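Local coordinates for protein rhomboid protease GlpG (Haemophilus influenzae, PDB 2NR9) that probably cleaves transmembrane segments of substrate proteins within the membrane as a rhomboid-family serine protease using a serine-histidine catalytic dyad, at residues A17-I22 with F68-F73; V94-I99 with S116-A121; G78-T83 with G124-R129; K10-L15 with V87-L92. The protein carries 2 engineered substitutions. All blocks are in the same frame, centred on the assembly; numbering follows the deposited sequence. Where two conformers were deposited one is given.

Contact 1. Residues A17-I22 with F68-F73; sequences ALCVLI and FNLSWF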
loop_
_atom_site.group_PDB
_atom_site.type_symbol
_atom_site.label_atom_id
_atom_site.label_comp_id
_atom_site.label_asym_id
_atom_site.label_seq_id
_atom_site.Cartn_x
_atom_site.Cartn_y
_atom_site.Cartn_z
ATOM N N ALA A 17 10.425 6.649 -5.052
ATOM C CA ALA A 17 11.118 7.917 -5.294
ATOM C C ALA A 17 10.187 9.136 -5.190
ATOM O O ALA A 17 10.616 10.212 -4.783
ATOM C CB ALA A 17 11.829 7.893 -6.645
ATOM N N LEU A 18 8.928 8.971 -5.587
ATOM C CA LEU A 18 7.947 10.059 -5.475
ATOM C C LEU A 18 7.676 10.386 -4.017
ATOM O O LEU A 18 7.564 11.558 -3.641
ATOM C CB LEU A 18 6.631 9.707 -6.178
ATOM C CG LEU A 18 6.520 9.997 -7.673
ATOM C CD1 LEU A 18 5.169 9.546 -8.198
ATOM C CD2 LEU A 18 6.724 11.484 -7.938
ATOM N N CYS A 19 7.513 9.344 -3.208
ATOM C CA CYS A 19 7.286 9.521 -1.778
ATOM C C CYS A 19 8.453 10.255 -1.144
ATOM O O CYS A 19 8.255 11.193 -0.377
ATOM C CB CYS A 19 7.054 8.176 -1.080
ATOM S SG CYS A 19 5.405 7.435 -1.373
ATOM N N VAL A 20 9.672 9.828 -1.471
ATOM C CA VAL A 20 10.869 10.472 -0.941
ATOM C C VAL A 20 10.938 11.940 -1.360
ATOM O O VAL A 20 11.255 12.805 -0.547
ATOM C CB VAL A 20 12.170 9.763 -1.407
ATOM C CG1 VAL A 20 13.403 10.510 -0.879
ATOM C CG2 VAL A 20 12.188 8.316 -0.952
ATOM N N LEU A 21 10.628 12.218 -2.625
ATOM C CA LEU A 21 10.697 13.589 -3.142
ATOM C C LEU A 21 9.670 14.513 -2.506
ATOM O O LEU A 21 9.961 15.670 -2.210
ATOM C CB LEU A 21 10.564 13.606 -4.660
ATOM C CG LEU A 21 11.709 12.937 -5.420
ATOM C CD1 LEU A 21 11.450 12.987 -6.920
ATOM C CD2 LEU A 21 13.031 13.603 -5.081
ATOM N N ILE A 22 8.465 14.001 -2.302
ATOM C CA ILE A 22 7.419 14.776 -1.676
ATOM C C ILE A 22 7.722 15.017 -0.189
ATOM O O ILE A 22 7.549 16.130 0.309
ATOM C CB ILE A 22 6.040 14.141 -1.896
ATOM C CG1 ILE A 22 5.670 14.220 -3.387
ATOM C CG2 ILE A 22 4.983 14.852 -1.060
ATOM C CD1 ILE A 22 4.493 13.362 -3.771
ATOM N N PHE A 68 9.575 2.980 7.445
ATOM C CA PHE A 68 8.934 1.671 7.522
ATOM C C PHE A 68 8.016 1.411 6.333
ATOM O O PHE A 68 8.058 0.337 5.736
ATOM C CB PHE A 68 8.205 1.487 8.857
ATOM C CG PHE A 68 9.118 1.104 9.999
ATOM C CD1 PHE A 68 10.062 1.997 10.483
ATOM C CD2 PHE A 68 9.022 -0.148 10.589
ATOM C CE1 PHE A 68 10.904 1.643 11.526
ATOM C CE2 PHE A 68 9.856 -0.505 11.638
ATOM C CZ PHE A 68 10.795 0.392 12.109
ATOM N N ASN A 69 7.234 2.412 5.941
ATOM C CA ASN A 69 6.362 2.252 4.777
ATOM C C ASN A 69 7.123 1.906 3.499
ATOM O O ASN A 69 6.811 0.915 2.836
ATOM C CB ASN A 69 5.490 3.485 4.559
ATOM C CG ASN A 69 4.320 3.541 5.507
ATOM O OD1 ASN A 69 3.401 4.334 5.325
ATOM N ND2 ASN A 69 4.308 2.648 6.485
ATOM N N LEU A 70 8.124 2.717 3.158
ATOM C CA LEU A 70 8.913 2.498 1.942
ATOM C C LEU A 70 9.725 1.207 1.938
ATOM O O LEU A 70 9.926 0.608 0.882
ATOM C CB LEU A 70 9.808 3.702 1.625
ATOM C CG LEU A 70 9.063 4.928 1.088
ATOM C CD1 LEU A 70 10.025 5.901 0.423
ATOM C CD2 LEU A 70 8.005 4.488 0.095
ATOM N N SER A 71 10.255 0.821 3.098
ATOM C CA SER A 71 11.007 -0.435 3.211
ATOM C C SER A 71 10.116 -1.605 2.807
ATOM O O SER A 71 10.456 -2.382 1.917
ATOM C CB SER A 71 11.501 -0.650 4.644
ATOM O OG SER A 71 12.336 0.413 5.076
ATOM N N TRP A 72 8.978 -1.728 3.486
ATOM C CA TRP A 72 8.027 -2.797 3.222
ATOM C C TRP A 72 7.445 -2.747 1.806
ATOM O O TRP A 72 7.303 -3.783 1.158
ATOM C CB TRP A 72 6.915 -2.796 4.274
ATOM C CG TRP A 72 7.357 -3.315 5.610
ATOM C CD1 TRP A 72 8.067 -2.639 6.560
ATOM C CD2 TRP A 72 7.116 -4.621 6.142
ATOM N NE1 TRP A 72 8.287 -3.448 7.650
ATOM C CE2 TRP A 72 7.709 -4.669 7.419
ATOM C CE3 TRP A 72 6.453 -5.757 5.663
ATOM C CZ2 TRP A 72 7.667 -5.809 8.221
ATOM C CZ3 TRP A 72 6.408 -6.885 6.462
ATOM C CH2 TRP A 72 7.008 -6.903 7.728
ATOM N N PHE A 73 7.114 -1.550 1.326
ATOM C CA PHE A 73 6.582 -1.407 -0.039
ATOM C C PHE A 73 7.634 -1.720 -1.100
ATOM O O PHE A 73 7.323 -2.318 -2.128
ATOM C CB PHE A 73 6.004 -0.005 -0.282
ATOM C CG PHE A 73 5.438 0.191 -1.686
ATOM C CD1 PHE A 73 4.182 -0.293 -2.015
ATOM C CD2 PHE A 73 6.172 0.852 -2.665
ATOM C CE1 PHE A 73 3.663 -0.116 -3.291
ATOM C CE2 PHE A 73 5.661 1.025 -3.947
ATOM C CZ PHE A 73 4.405 0.550 -4.257
#
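With its CG anti to the carbonyl carbon and beside the backbone N (chi1 -73°), Leu-70 extends from helix 63-84 toward helix 10-27, and its second torsion, near extended, splays the two methyls over Cys-19 and Val-20. CD1 meets Val-20 CG2 at 3.5 Å, the closest approach of the two segments. That methyl is presented because Val-20 keeps CG1 trans to its own backbone N (chi1 177°), which leaves CG2 beside the N, and the two branched chains cross at a slant. Cys-19 lies astride the fork of the leucine: its CB is 4.0 Å from Leu-70 CD2 and equally far from CD1, while SG stands 4.2 Å from CD2. No hydrogen bond links the segments, and the nearest pair of CA atoms, Cys-19 and Leu-70, is 8.1 Å apart, so a single leucine spans much of the gap between two transmembrane helices. Earlier on helix 10-27, Thr-16 also touches Leu-70, and Cys-19 packs against His-60 of a loop. The bound polyether alcohol touches Leu-70 as well, in keeping with an apolar joint close to the membrane-facing surface. The contact rests mainly on dispersion between methyl groups and the side of a thiol.

Contact 2. Residues V94-I99 with S116-A121; sequences VVASAI and SGVVYA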
loop_
_atom_site.group_PDB
_atom_site.type_symbol
_atom_site.label_atom_id
_atom_site.label_comp_id
_atom_site.label_asym_id
_atom_site.label_seq_id
_atom_site.Cartn_x
_atom_site.Cartn_y
_atom_site.Cartn_z
ATOM N N VAL A 94 -3.509 1.998 -7.137
ATOM C CA VAL A 94 -4.591 2.929 -7.363
ATOM C C VAL A 94 -5.836 2.532 -6.564
ATOM O O VAL A 94 -6.429 3.358 -5.873
ATOM C CB VAL A 94 -4.950 3.038 -8.874
ATOM C CG1 VAL A 94 -6.188 3.882 -9.054
ATOM C CG2 VAL A 94 -3.786 3.636 -9.664
ATOM N N VAL A 95 -6.194 1.249 -6.639
ATOM C CA VAL A 95 -7.396 0.716 -5.988
ATOM C C VAL A 95 -7.286 0.645 -4.468
ATOM O O VAL A 95 -8.222 1.017 -3.753
ATOM C CB VAL A 95 -7.777 -0.671 -6.558
ATOM C CG1 VAL A 95 -8.809 -1.359 -5.667
ATOM C CG2 VAL A 95 -8.289 -0.537 -7.999
ATOM N N ALA A 96 -6.172 0.132 -3.966
ATOM C CA ALA A 96 -5.968 0.117 -2.524
ATOM C C ALA A 96 -5.983 1.549 -1.982
ATOM O O ALA A 96 -6.644 1.831 -0.986
ATOM C CB ALA A 96 -4.676 -0.574 -2.168
ATOM N N SER A 97 -5.282 2.459 -2.659
ATOM C CA SER A 97 -5.240 3.866 -2.227
ATOM C C SER A 97 -6.648 4.457 -2.114
ATOM O O SER A 97 -6.980 5.121 -1.131
ATOM C CB SER A 97 -4.412 4.720 -3.203
ATOM O OG SER A 97 -3.053 4.303 -3.248
ATOM N N ALA A 98 -7.463 4.226 -3.137
ATOM C CA ALA A 98 -8.817 4.763 -3.175
ATOM C C ALA A 98 -9.716 4.124 -2.140
ATOM O O ALA A 98 -10.482 4.815 -1.466
ATOM C CB ALA A 98 -9.417 4.603 -4.570
ATOM N N ILE A 99 -9.647 2.800 -2.029
ATOM C CA ILE A 99 -10.503 2.080 -1.097
ATOM C C ILE A 99 -10.162 2.334 0.372
ATOM O O ILE A 99 -11.061 2.585 1.184
ATOM C CB ILE A 99 -10.554 0.567 -1.402
ATOM C CG1 ILE A 99 -11.331 0.329 -2.708
ATOM C CG2 ILE A 99 -11.232 -0.191 -0.251
ATOM C CD1 ILE A 99 -11.291 -1.107 -3.197
ATOM N N SER A 116 0.786 3.281 4.173
ATOM C CA SER A 116 0.552 2.048 4.959
ATOM C C SER A 116 -0.687 1.232 4.561
ATOM O O SER A 116 -0.686 0.008 4.661
ATOM C CB SER A 116 0.593 2.315 6.472
ATOM O OG SER A 116 -0.389 3.254 6.860
ATOM N N GLY A 117 -1.725 1.908 4.078
ATOM C CA GLY A 117 -2.917 1.220 3.595
ATOM C C GLY A 117 -2.595 0.409 2.349
ATOM O O GLY A 117 -3.147 -0.671 2.141
ATOM N N VAL A 118 -1.703 0.940 1.515
ATOM C CA VAL A 118 -1.257 0.237 0.310
ATOM C C VAL A 118 -0.319 -0.911 0.685
ATOM O O VAL A 118 -0.385 -2.001 0.100
ATOM C CB VAL A 118 -0.551 1.191 -0.678
ATOM C CG1 VAL A 118 -0.033 0.422 -1.894
ATOM C CG2 VAL A 118 -1.502 2.294 -1.118
ATOM N N VAL A 119 0.510 -0.683 1.701
ATOM C CA VAL A 119 1.443 -1.697 2.183
ATOM C C VAL A 119 0.696 -2.957 2.621
ATOM O O VAL A 119 1.043 -4.060 2.222
ATOM C CB VAL A 119 2.321 -1.162 3.358
ATOM C CG1 VAL A 119 3.163 -2.271 3.938
ATOM C CG2 VAL A 119 3.211 -0.019 2.882
ATOM N N TYR A 120 -0.335 -2.783 3.439
ATOM C CA TYR A 120 -1.157 -3.903 3.877
ATOM C C TYR A 120 -1.861 -4.624 2.736
ATOM O O TYR A 120 -1.956 -5.851 2.736
ATOM C CB TYR A 120 -2.129 -3.477 4.976
ATOM C CG TYR A 120 -1.448 -3.373 6.311
ATOM C CD1 TYR A 120 -0.844 -2.191 6.713
ATOM C CD2 TYR A 120 -1.255 -4.503 7.095
ATOM C CE1 TYR A 120 -0.145 -2.111 7.912
ATOM C CE2 TYR A 120 -0.561 -4.436 8.296
ATOM C CZ TYR A 120 -0.005 -3.236 8.695
ATOM O OH TYR A 120 0.679 -3.158 9.887
ATOM N N ALA A 121 -2.345 -3.870 1.755
ATOM C CA ALA A 121 -2.938 -4.488 0.578
ATOM C C ALA A 121 -1.859 -5.326 -0.112
ATOM O O ALA A 121 -2.087 -6.478 -0.481
ATOM C CB ALA A 121 -3.471 -3.428 -0.366
#
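Two alanine methyls meet where helix 86-108 crosses the start of helix 116-131: Ala-96 CB and Ala-121 CB are 3.6 Å apart, each bond from the backbone directed at the opposite helix. Val-118, one turn before Ala-121, presents its flank. Its CG1 is anti to the backbone N (chi1 177°), which brings CG2 round to the hydroxyl of Ser-97, 3.3 Å from OG, and 4.4 Å from Ala-96 CB. Ser-97 OG itself is turned back beside its own backbone N, where it hydrogen-bonds to Tyr-93 O one turn earlier, and the oxygen lies against the methyl. The small residues let the backbones come close: CA of Ala-96 and CA of Val-118 are 5.5 Å apart, and the axes of segments 94-99 and 116-121 approach to 8.6 Å, their N-to-C directions 125° apart. Helix 116-131 carries the nucleophile Ser-116 at its N-terminal end, its OG hydrogen-bonded to His-169 NE2 in the dyad characteristic of rhomboid proteases. Beyond the valine, Phe-73 of helix 63-84 packs on Val-118. The join between these helices is thus apolar, and the buried Ser-97 hydroxyl, satisfied by Tyr-93 O of its own helix, makes no hydrogen bond to segment 116-121.

Contact 3. Residues G78-T83 with G124-R129; sequences GMIERT and GYVFIR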
loop_
_atom_site.group_PDB
_atom_site.type_symbol
_atom_site.label_atom_id
_atom_site.label_comp_id
_atom_site.label_asym_id
_atom_site.label_seq_id
_atom_site.Cartn_x
_atom_site.Cartn_y
_atom_site.Cartn_z
ATOM N N GLY A 78 7.826 -4.670 -4.823
ATOM C CA GLY A 78 8.789 -5.146 -5.818
ATOM C C GLY A 78 8.554 -6.601 -6.188
ATOM O O GLY A 78 8.567 -6.955 -7.366
ATOM N N MET A 79 8.366 -7.456 -5.180
ATOM C CA MET A 79 8.047 -8.863 -5.441
ATOM C C MET A 79 6.867 -8.968 -6.390
ATOM O O MET A 79 6.899 -9.744 -7.341
ATOM C CB MET A 79 7.702 -9.607 -4.151
ATOM C CG MET A 79 8.870 -9.893 -3.248
ATOM S SD MET A 79 8.377 -10.995 -1.910
ATOM C CE MET A 79 9.864 -10.973 -0.897
ATOM N N ILE A 80 5.799 -8.232 -6.085
ATOM C CA ILE A 80 4.593 -8.241 -6.917
ATOM C C ILE A 80 4.902 -7.807 -8.340
ATOM O O ILE A 80 4.518 -8.473 -9.301
ATOM C CB ILE A 80 3.478 -7.329 -6.333
ATOM C CG1 ILE A 80 2.961 -7.897 -5.011
ATOM C CG2 ILE A 80 2.325 -7.188 -7.324
ATOM C CD1 ILE A 80 1.817 -7.098 -4.409
ATOM N N GLU A 81 5.606 -6.691 -8.480
ATOM C CA GLU A 81 5.945 -6.196 -9.805
ATOM C C GLU A 81 6.767 -7.208 -10.603
ATOM O O GLU A 81 6.459 -7.494 -11.760
ATOM C CB GLU A 81 6.683 -4.866 -9.725
ATOM C CG GLU A 81 7.032 -4.304 -11.086
ATOM C CD GLU A 81 7.290 -2.824 -11.043
ATOM O OE1 GLU A 81 7.635 -2.318 -9.960
ATOM O OE2 GLU A 81 7.144 -2.164 -12.092
ATOM N N ARG A 82 7.802 -7.757 -9.979
ATOM C CA ARG A 82 8.675 -8.715 -10.654
ATOM C C ARG A 82 8.004 -10.057 -10.906
ATOM O O ARG A 82 8.412 -10.803 -11.790
ATOM C CB ARG A 82 9.973 -8.914 -9.868
ATOM C CG ARG A 82 10.953 -7.763 -9.986
ATOM C CD ARG A 82 12.256 -8.046 -9.230
ATOM N NE ARG A 82 12.097 -7.944 -7.779
ATOM C CZ ARG A 82 11.898 -8.978 -6.966
ATOM N NH1 ARG A 82 11.851 -10.211 -7.454
ATOM N NH2 ARG A 82 11.768 -8.780 -5.661
ATOM N N THR A 83 6.945 -10.346 -10.162
ATOM C CA THR A 83 6.278 -11.631 -10.291
ATOM C C THR A 83 5.002 -11.602 -11.149
ATOM O O THR A 83 4.777 -12.509 -11.960
ATOM C CB THR A 83 5.997 -12.254 -8.915
ATOM O OG1 THR A 83 7.211 -12.284 -8.152
ATOM C CG2 THR A 83 5.462 -13.662 -9.065
ATOM N N GLY A 124 -1.081 -8.254 2.049
ATOM C CA GLY A 124 -2.218 -9.158 1.955
ATOM C C GLY A 124 -2.196 -9.957 0.660
ATOM O O GLY A 124 -2.476 -11.154 0.654
ATOM N N TYR A 125 -1.879 -9.282 -0.443
ATOM C CA TYR A 125 -1.823 -9.924 -1.753
ATOM C C TYR A 125 -0.753 -11.010 -1.798
ATOM O O TYR A 125 -1.019 -12.142 -2.193
ATOM C CB TYR A 125 -1.544 -8.891 -2.838
ATOM C CG TYR A 125 -1.708 -9.428 -4.233
ATOM C CD1 TYR A 125 -2.937 -9.388 -4.864
ATOM C CD2 TYR A 125 -0.639 -9.997 -4.913
ATOM C CE1 TYR A 125 -3.102 -9.884 -6.135
ATOM C CE2 TYR A 125 -0.795 -10.498 -6.192
ATOM C CZ TYR A 125 -2.028 -10.435 -6.796
ATOM O OH TYR A 125 -2.197 -10.933 -8.064
ATOM N N VAL A 126 0.458 -10.654 -1.390
ATOM C CA VAL A 126 1.569 -11.593 -1.379
ATOM C C VAL A 126 1.295 -12.772 -0.449
ATOM O O VAL A 126 1.574 -13.922 -0.793
ATOM C CB VAL A 126 2.878 -10.904 -0.961
ATOM C CG1 VAL A 126 3.996 -11.932 -0.790
ATOM C CG2 VAL A 126 3.264 -9.838 -1.979
ATOM N N PHE A 127 0.717 -12.476 0.715
ATOM C CA PHE A 127 0.400 -13.496 1.729
ATOM C C PHE A 127 -0.478 -14.636 1.220
ATOM O O PHE A 127 -0.126 -15.805 1.366
ATOM C CB PHE A 127 -0.250 -12.857 2.968
ATOM C CG PHE A 127 -0.781 -13.866 3.968
ATOM C CD1 PHE A 127 0.038 -14.378 4.963
ATOM C CD2 PHE A 127 -2.093 -14.308 3.896
ATOM C CE1 PHE A 127 -0.446 -15.310 5.875
ATOM C CE2 PHE A 127 -2.580 -15.243 4.800
ATOM C CZ PHE A 127 -1.756 -15.741 5.791
ATOM N N ILE A 128 -1.653 -14.301 0.690
ATOM C CA ILE A 128 -2.579 -15.328 0.200
ATOM C C ILE A 128 -2.097 -15.986 -1.086
ATOM O O ILE A 128 -2.424 -17.141 -1.361
ATOM C CB ILE A 128 -4.016 -14.790 0.018
ATOM C CG1 ILE A 128 -4.009 -13.490 -0.784
ATOM C CG2 ILE A 128 -4.679 -14.576 1.362
ATOM C CD1 ILE A 128 -3.664 -13.667 -2.230
ATOM N N ARG A 129 -1.383 -15.228 -1.910
ATOM C CA ARG A 129 -0.798 -15.782 -3.121
ATOM C C ARG A 129 0.217 -16.849 -2.749
ATOM O O ARG A 129 0.189 -17.956 -3.276
ATOM C CB ARG A 129 -0.134 -14.686 -3.949
ATOM C CG ARG A 129 -1.045 -14.037 -4.970
ATOM C CD ARG A 129 -1.298 -14.986 -6.126
ATOM N NE ARG A 129 -1.656 -14.268 -7.341
ATOM C CZ ARG A 129 -1.737 -14.824 -8.543
ATOM N NH1 ARG A 129 -1.483 -16.118 -8.699
ATOM N NH2 ARG A 129 -2.061 -14.083 -9.592
#
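Ile-80 of helix 63-84 pushes its longer branch into the angle between Tyr-125 and Val-126 of helix 116-131. Its CG1 sits anti to the carbonyl carbon and beside the backbone N (chi1 -67°), and the chain then runs fully extended to CD1. CG1 lies 3.6 Å from Val-126 CG2, and CD1 reaches 3.8 Å from Tyr-125 CD2, approaching the ring at a slant; CD1 also stays 3.9 Å from Val-126 CG2, so the valine methyl that faces the isoleucine touches both carbons of the branch.

Tyr-125 has swung the other way, its ring carbon CG trans to the backbone N (chi1 -170°), which sends the phenol along the helix side toward Arg-129. The hydroxyl hydrogen-bonds to Asp-183 of helix 166-191, and Arg-129 NE adds a weak hydrogen bond to the same oxygen, Tyr-125 OH, at 3.5 Å. Helices 63-84, 86-108, 116-131 and 166-191 of the rhomboid helical bundle meet here, near the cytoplasmic ends predicted for helices 63-84 and 116-131, and Phe-84 packs edge-to-face with the tyrosine ring.

On helix 63-84, the carbonyl of Met-79 is occupied close to the helix end: Thr-83 OG1 donates to Met-79 O over 2.7 Å, with a C=O...donor angle of 147°. That bond folds the threonine hydroxyl back on the preceding turn. From Ile-80, the apolar surface extends further to Leu-92 of helix 86-108.

Contact 4. Residues K10-L15 with V87-L92; sequences KITLIL and VKLLML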
loop_
_atom_site.group_PDB
_atom_site.type_symbol
_atom_site.label_atom_id
_atom_site.label_comp_id
_atom_site.label_asym_id
_atom_site.label_seq_id
_atom_site.Cartn_x
_atom_site.Cartn_y
_atom_site.Cartn_z
ATOM N N LYS A 10 10.028 -0.949 -12.181
ATOM C CA LYS A 10 9.994 0.465 -12.528
ATOM C C LYS A 10 8.894 1.226 -11.775
ATOM O O LYS A 10 9.108 2.348 -11.332
ATOM C CB LYS A 10 9.837 0.639 -14.040
ATOM C CG LYS A 10 11.035 0.137 -14.837
ATOM C CD LYS A 10 10.808 0.265 -16.331
ATOM C CE LYS A 10 12.031 -0.216 -17.112
ATOM N NZ LYS A 10 11.849 -0.069 -18.583
ATOM N N ILE A 11 7.723 0.614 -11.635
ATOM C CA ILE A 11 6.621 1.256 -10.913
ATOM C C ILE A 11 6.948 1.376 -9.418
ATOM O O ILE A 11 6.742 2.427 -8.812
ATOM C CB ILE A 11 5.295 0.506 -11.107
ATOM C CG1 ILE A 11 4.884 0.515 -12.591
ATOM C CG2 ILE A 11 4.189 1.141 -10.251
ATOM C CD1 ILE A 11 4.579 1.910 -13.153
ATOM N N THR A 12 7.457 0.291 -8.833
ATOM C CA THR A 12 7.881 0.292 -7.431
ATOM C C THR A 12 8.844 1.448 -7.202
ATOM O O THR A 12 8.661 2.261 -6.294
ATOM C CB THR A 12 8.628 -1.017 -7.070
ATOM O OG1 THR A 12 7.748 -2.137 -7.225
ATOM C CG2 THR A 12 9.132 -0.969 -5.643
ATOM N N LEU A 13 9.878 1.502 -8.033
ATOM C CA LEU A 13 10.888 2.545 -7.958
ATOM C C LEU A 13 10.303 3.941 -8.104
ATOM O O LEU A 13 10.629 4.828 -7.330
ATOM C CB LEU A 13 11.996 2.299 -8.985
ATOM C CG LEU A 13 12.932 1.151 -8.605
ATOM C CD1 LEU A 13 13.772 0.703 -9.783
ATOM C CD2 LEU A 13 13.813 1.563 -7.432
ATOM N N ILE A 14 9.441 4.137 -9.100
ATOM C CA ILE A 14 8.808 5.443 -9.303
ATOM C C ILE A 14 7.995 5.895 -8.086
ATOM O O ILE A 14 8.036 7.067 -7.703
ATOM C CB ILE A 14 7.893 5.465 -10.547
ATOM C CG1 ILE A 14 8.728 5.477 -11.830
ATOM C CG2 ILE A 14 6.994 6.694 -10.513
ATOM C CD1 ILE A 14 7.895 5.557 -13.101
ATOM N N LEU A 15 7.233 4.971 -7.499
ATOM C CA LEU A 15 6.398 5.296 -6.336
ATOM C C LEU A 15 7.231 5.571 -5.085
ATOM O O LEU A 15 6.928 6.484 -4.303
ATOM C CB LEU A 15 5.370 4.188 -6.076
ATOM C CG LEU A 15 4.246 4.080 -7.108
ATOM C CD1 LEU A 15 3.399 2.830 -6.876
ATOM C CD2 LEU A 15 3.377 5.339 -7.092
ATOM N N VAL A 87 1.700 -3.570 -14.365
ATOM C CA VAL A 87 0.301 -3.154 -14.415
ATOM C C VAL A 87 -0.420 -3.587 -13.137
ATOM O O VAL A 87 -1.158 -2.807 -12.519
ATOM C CB VAL A 87 -0.419 -3.742 -15.643
ATOM C CG1 VAL A 87 -1.910 -3.522 -15.537
ATOM C CG2 VAL A 87 0.130 -3.132 -16.923
ATOM N N LYS A 88 -0.160 -4.822 -12.726
ATOM C CA LYS A 88 -0.747 -5.379 -11.520
ATOM C C LYS A 88 -0.436 -4.512 -10.299
ATOM O O LYS A 88 -1.326 -4.203 -9.507
ATOM C CB LYS A 88 -0.235 -6.807 -11.297
ATOM C CG LYS A 88 -0.770 -7.481 -10.042
ATOM C CD LYS A 88 -2.270 -7.705 -10.132
ATOM C CE LYS A 88 -2.611 -8.696 -11.238
ATOM N NZ LYS A 88 -4.084 -8.840 -11.422
ATOM N N LEU A 89 0.828 -4.132 -10.143
ATOM C CA LEU A 89 1.229 -3.296 -9.013
ATOM C C LEU A 89 0.566 -1.917 -9.081
ATOM O O LEU A 89 0.010 -1.430 -8.088
ATOM C CB LEU A 89 2.748 -3.142 -8.959
ATOM C CG LEU A 89 3.247 -2.260 -7.808
ATOM C CD1 LEU A 89 2.808 -2.830 -6.451
ATOM C CD2 LEU A 89 4.752 -2.092 -7.867
ATOM N N LEU A 90 0.595 -1.308 -10.265
ATOM C CA LEU A 90 0.014 0.014 -10.448
ATOM C C LEU A 90 -1.464 -0.037 -10.047
ATOM O O LEU A 90 -1.930 0.796 -9.275
ATOM C CB LEU A 90 0.152 0.468 -11.905
ATOM C CG LEU A 90 0.438 1.960 -12.145
ATOM C CD1 LEU A 90 0.082 2.355 -13.580
ATOM C CD2 LEU A 90 -0.293 2.845 -11.149
ATOM N N MET A 91 -2.177 -1.051 -10.549
ATOM C CA MET A 91 -3.602 -1.267 -10.245
ATOM C C MET A 91 -3.884 -1.471 -8.758
ATOM O O MET A 91 -4.798 -0.857 -8.198
ATOM C CB MET A 91 -4.151 -2.463 -11.036
ATOM C CG MET A 91 -4.420 -2.187 -12.511
ATOM S SD MET A 91 -5.142 -3.630 -13.342
ATOM C CE MET A 91 -5.378 -2.993 -15.000
ATOM N N LEU A 92 -3.176 -2.407 -8.139
ATOM C CA LEU A 92 -3.340 -2.623 -6.710
ATOM C C LEU A 92 -3.127 -1.292 -5.987
ATOM O O LEU A 92 -3.868 -0.954 -5.061
ATOM C CB LEU A 92 -2.317 -3.644 -6.200
ATOM C CG LEU A 92 -2.507 -5.127 -6.525
ATOM C CD1 LEU A 92 -1.197 -5.879 -6.340
ATOM C CD2 LEU A 92 -3.604 -5.730 -5.660
#
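The axes of segments 10-15 and 87-92 run in broadly the same direction, 39° apart, with a closest approach of 9.5 Å, and the nearest CA pair is Ile-11 and Leu-90 at 6.7 Å. Leu-89 enters this gap between Ile-11 and Thr-12. Its CG is anti to the backbone N (chi1 179°), and the second torsion turns CD2 toward helix 10-27, where it lies 4.1 Å from Ile-11 CG2 and 3.1 Å from Thr-12 OG1, a tight methyl-to-oxygen approach. The leucine and threonine side chains meet nearly at a right angle, whereas Ile-11 and Leu-89 lie alongside each other, pointing opposite ways. On the outer side, Ile-11 bends its CD1 towards Leu-90, coming within 4.3 Å of CG; Leu-90 is on the surface, where it may face lipid.

Thr-12 OG1 is pledged elsewhere: it hydrogen-bonds to Glu-81 of helix 63-84, whose other carboxylate oxygen takes the backbone N of Ile-11 at the start of helix 10-27. Leu-89 touches Glu-81 as well, so its side chain borders a buried acid gripped by the first turn of helix 10-27. Polar links to helix 63-84 and methyl contacts to helix 86-108 thus fasten the same turn. The position of Glu-81 at the N-terminus of helix 10-27 would probably favour its charged form, while the leucine methyl may help to screen the threonine-glutamate bond from competing polar groups.

How the contacts relate
Contacts 1 and 4 share helix 10-27, contacts 2 and 4 helix 86-108, contacts 1 and 3 helix 63-84, and contacts 2 and 3 helix 116-131, so the four joints tie these helices into a closed circuit. Phe-73 of contact 1 touches contacts 4 and 2, its CZ 3.6 Å from Leu-15 CD1 and its CE1 4.0 Å from Val-118 CG1. Contacts 3 and 4, whose centres are about 12 Å apart, are joined through Glu-81. Contact 2 holds the nucleophile Ser-116, and Asn-69 of contact 1 reaches its backbone, Asn-69 OD1 being 3.0 Å from Ser-116 N. Contacts 3 and 4 lie away from the active site.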